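Local coordinates for protein NADPH-flavin oxidoreductase (Vibrio parahaemolyticus serotype O3:K6, PDB 5UU6) that probably uses NADPH to reduce flavins or nitro compounds, with a bound flavin mononucleotide as its redox cofactor, at residues N137-V142 with T152-G157. Residues are numbered along the deposited sequence; the frame is centred on the assembly and turned at random. Where two conformers were deposited one is given.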
ATOM      1  N   ASN A 137       9.643  15.385   1.439  1.00 18.08           N
ATOM      2  CA  ASN A 137      10.736  16.341   1.210  1.00 24.08           C
ATOM      3  C   ASN A 137      11.259  16.909   2.519  1.00 24.98           C
ATOM      4  O   ASN A 137      12.448  17.222   2.652  1.00 15.83           O
ATOM      5  CB  ASN A 137      10.276  17.521   0.345  1.00 24.46           C
ATOM      6  CG  ASN A 137       9.935  17.119  -1.073  1.00 28.07           C
ATOM      7  OD1 ASN A 137      10.466  16.138  -1.601  1.00 30.60           O
ATOM      8  ND2 ASN A 137       9.034  17.884  -1.699  1.00 27.34           N
ATOM      9  N   ASN A 138      10.361  17.130   3.466  1.00 16.67           N
ATOM     10  CA  ASN A 138      10.640  17.767   4.738  1.00 18.85           C
ATOM     11  C   ASN A 138      10.066  16.930   5.885  1.00 15.35           C
ATOM     12  O   ASN A 138       9.409  17.440   6.795  1.00 15.75           O
ATOM     13  CB  ASN A 138      10.057  19.173   4.705  1.00 17.41           C
ATOM     14  CG  ASN A 138      10.774  20.056   3.688  1.00 19.15           C
ATOM     15  OD1 ASN A 138      11.881  20.483   3.935  1.00 18.11           O
ATOM     16  ND2 ASN A 138      10.152  20.303   2.540  1.00 18.79           N
ATOM     17  N   ALA A 139      10.330  15.622   5.850  1.00 17.45           N
ATOM     18  CA  ALA A 139       9.668  14.685   6.759  1.00 14.17           C
ATOM     19  C   ALA A 139       9.820  15.116   8.215  1.00 15.01           C
ATOM     20  O   ALA A 139       8.829  15.224   8.950  1.00 15.88           O
ATOM     21  CB  ALA A 139      10.222  13.274   6.537  1.00 18.08           C
ATOM     22  N   GLN A 140      11.042  15.457   8.630  1.00 15.79           N
ATOM     23  CA  GLN A 140      11.248  15.815  10.033  1.00 16.72           C
ATOM     24  C   GLN A 140      10.398  17.023  10.459  1.00 17.74           C
ATOM     25  O   GLN A 140       9.813  17.020  11.549  1.00 18.65           O
ATOM     26  CB  GLN A 140      12.723  16.112  10.288  1.00 19.24           C
ATOM     27  CG  GLN A 140      13.000  16.460  11.734  1.00 25.13           C
ATOM     28  CD  GLN A 140      12.652  15.306  12.677  1.00 30.96           C
ATOM     29  OE1 GLN A 140      12.760  14.133  12.316  1.00 40.46           O
ATOM     30  NE2 GLN A 140      12.235  15.643  13.885  1.00 21.52           N
ATOM     31  N   GLN A 141      10.338  18.070   9.625  0.52 17.61           N
ATOM     32  CA  GLN A 141       9.553  19.251   9.984  0.52 18.38           C
ATOM     33  C   GLN A 141       8.054  18.951   9.992  0.52 17.78           C
ATOM     34  O   GLN A 141       7.314  19.516  10.810  0.52 18.47           O
ATOM     35  CB  GLN A 141       9.860  20.405   9.018  0.52 18.88           C
ATOM     36  CG  GLN A 141      11.218  21.086   9.238  0.52 19.96           C
ATOM     37  CD  GLN A 141      11.514  22.175   8.208  0.52 23.73           C
ATOM     38  OE1 GLN A 141      11.400  23.374   8.496  0.52 24.82           O
ATOM     39  NE2 GLN A 141      11.898  21.761   7.000  0.52 19.91           N
ATOM     40  N   VAL A 142       7.595  18.081   9.088  1.00 16.63           N
ATOM     41  CA  VAL A 142       6.190  17.665   9.072  1.00 16.08           C
ATOM     42  C   VAL A 142       5.864  16.879  10.340  1.00 16.82           C
ATOM     43  O   VAL A 142       4.835  17.098  10.997  1.00 18.28           O
ATOM     44  CB  VAL A 142       5.913  16.825   7.805  1.00 14.93           C
ATOM     45  CG1 VAL A 142       4.497  16.186   7.844  1.00 14.37           C
ATOM     46  CG2 VAL A 142       6.054  17.737   6.582  1.00 24.21           C
ATOM     47  N   THR A 152       6.483   6.339  15.439  1.00 14.69           N
ATOM     48  CA  THR A 152       5.577   6.721  14.357  1.00 13.96           C
ATOM     49  C   THR A 152       6.376   7.526  13.336  1.00 16.81           C
ATOM     50  O   THR A 152       7.414   8.107  13.667  1.00 18.39           O
ATOM     51  CB  THR A 152       4.381   7.554  14.856  1.00 17.75           C
ATOM     52  OG1 THR A 152       4.852   8.830  15.317  1.00 23.62           O
ATOM     53  CG2 THR A 152       3.723   6.889  16.010  1.00 18.54           C
ATOM     54  N   ALA A 153       5.884   7.570  12.096  1.00 14.90           N
ATOM     55  CA  ALA A 153       6.568   8.291  11.020  1.00 14.40           C
ATOM     56  C   ALA A 153       5.575   8.618   9.914  1.00 14.96           C
ATOM     57  O   ALA A 153       4.771   7.770   9.555  1.00 19.74           O
ATOM     58  CB  ALA A 153       7.721   7.472  10.428  1.00 13.59           C
ATOM     59  N   ILE A 154       5.638   9.841   9.357  1.00 13.45           N
ATOM     60  CA  ILE A 154       4.759  10.138   8.218  1.00 15.21           C
ATOM     61  C   ILE A 154       5.260   9.367   7.009  1.00 14.43           C
ATOM     62  O   ILE A 154       6.447   9.061   6.886  1.00 15.11           O
ATOM     63  CB  ILE A 154       4.678  11.637   7.875  1.00 19.22           C
ATOM     64  CG1 ILE A 154       6.055  12.113   7.432  1.00 21.82           C
ATOM     65  CG2 ILE A 154       4.131  12.457   9.064  1.00 24.20           C
ATOM     66  CD1 ILE A 154       6.065  12.881   6.113  1.00 20.98           C
ATOM     67  N   LEU A 155       4.336   8.999   6.136  1.00 10.46           N
ATOM     68  CA  LEU A 155       4.636   8.368   4.855  1.00 10.26           C
ATOM     69  C   LEU A 155       4.140   9.202   3.689  1.00 15.53           C
ATOM     70  O   LEU A 155       4.910   9.459   2.761  1.00 15.42           O
ATOM     71  CB  LEU A 155       3.982   6.985   4.780  1.00 10.63           C
ATOM     72  CG  LEU A 155       4.608   5.937   5.664  1.00 20.05           C
ATOM     73  CD1 LEU A 155       3.931   4.605   5.324  1.00 24.98           C
ATOM     74  CD2 LEU A 155       6.143   5.890   5.451  1.00 23.11           C
ATOM     75  N   PHE A 156       2.864   9.618   3.693  1.00 12.61           N
ATOM     76  CA  PHE A 156       2.362  10.465   2.606  1.00 10.68           C
ATOM     77  C   PHE A 156       1.051  11.092   3.051  1.00 13.92           C
ATOM     78  O   PHE A 156       0.396  10.644   4.004  1.00 13.02           O
ATOM     79  CB  PHE A 156       2.138   9.663   1.307  1.00 10.49           C
ATOM     80  CG  PHE A 156       1.234   8.481   1.507  1.00 12.63           C
ATOM     81  CD1 PHE A 156      -0.149   8.629   1.426  1.00 13.60           C
ATOM     82  CD2 PHE A 156       1.757   7.238   1.875  1.00 13.86           C
ATOM     83  CE1 PHE A 156      -1.010   7.534   1.675  1.00 10.25           C
ATOM     84  CE2 PHE A 156       0.897   6.131   2.125  1.00 11.14           C
ATOM     85  CZ  PHE A 156      -0.487   6.293   2.021  1.00 11.08           C
ATOM     86  N   GLY A 157       0.650  12.122   2.327  1.00 12.76           N
ATOM     87  CA  GLY A 157      -0.629  12.747   2.550  1.00 11.15           C
ATOM     88  C   GLY A 157      -1.591  12.399   1.432  1.00 11.32           C
ATOM     89  O   GLY A 157      -1.292  11.669   0.495  1.00 11.14           O
TER
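The first turn of helix 139-145 lies against one face of strand 152-161, its backbone nearest where the CA atoms of Ala139 and Ile154 stand 6.8 Å apart, and no hydrogen bond joins the two segments. From the strand, Ile154 packs its CG2 3.9 Å from CG1 of Val142, while its CD1 lies 4.0 Å from that same methyl and alone continues to Ala139, 4.1 Å from the CA. Alanine suits this position because its short side chain lets the isoleucine tip approach the helix backbone. Val142, one turn on, turns CG1 toward the strand by setting it anti to its backbone N (chi1 172°), and the two side chains cross at about a right angle; both are buried and apolar, and beta-branching keeps a methyl of each near its own backbone. This is the helix-on-sheet packing of the FMN-dependent nitroreductase fold: strand 152-161 is an inner strand of the antiparallel sheet, and helix 57-66 adds Leu63 and Phe66 around Val142. On the strand's opposite side Leu155 packs on Ser111 of helix 101-124, and Phe156 on Ser111 and Ala115. Here the strand has a classic beta bulge: Leu155 and Phe156 both lie opposite Phe82 of strand 78-85.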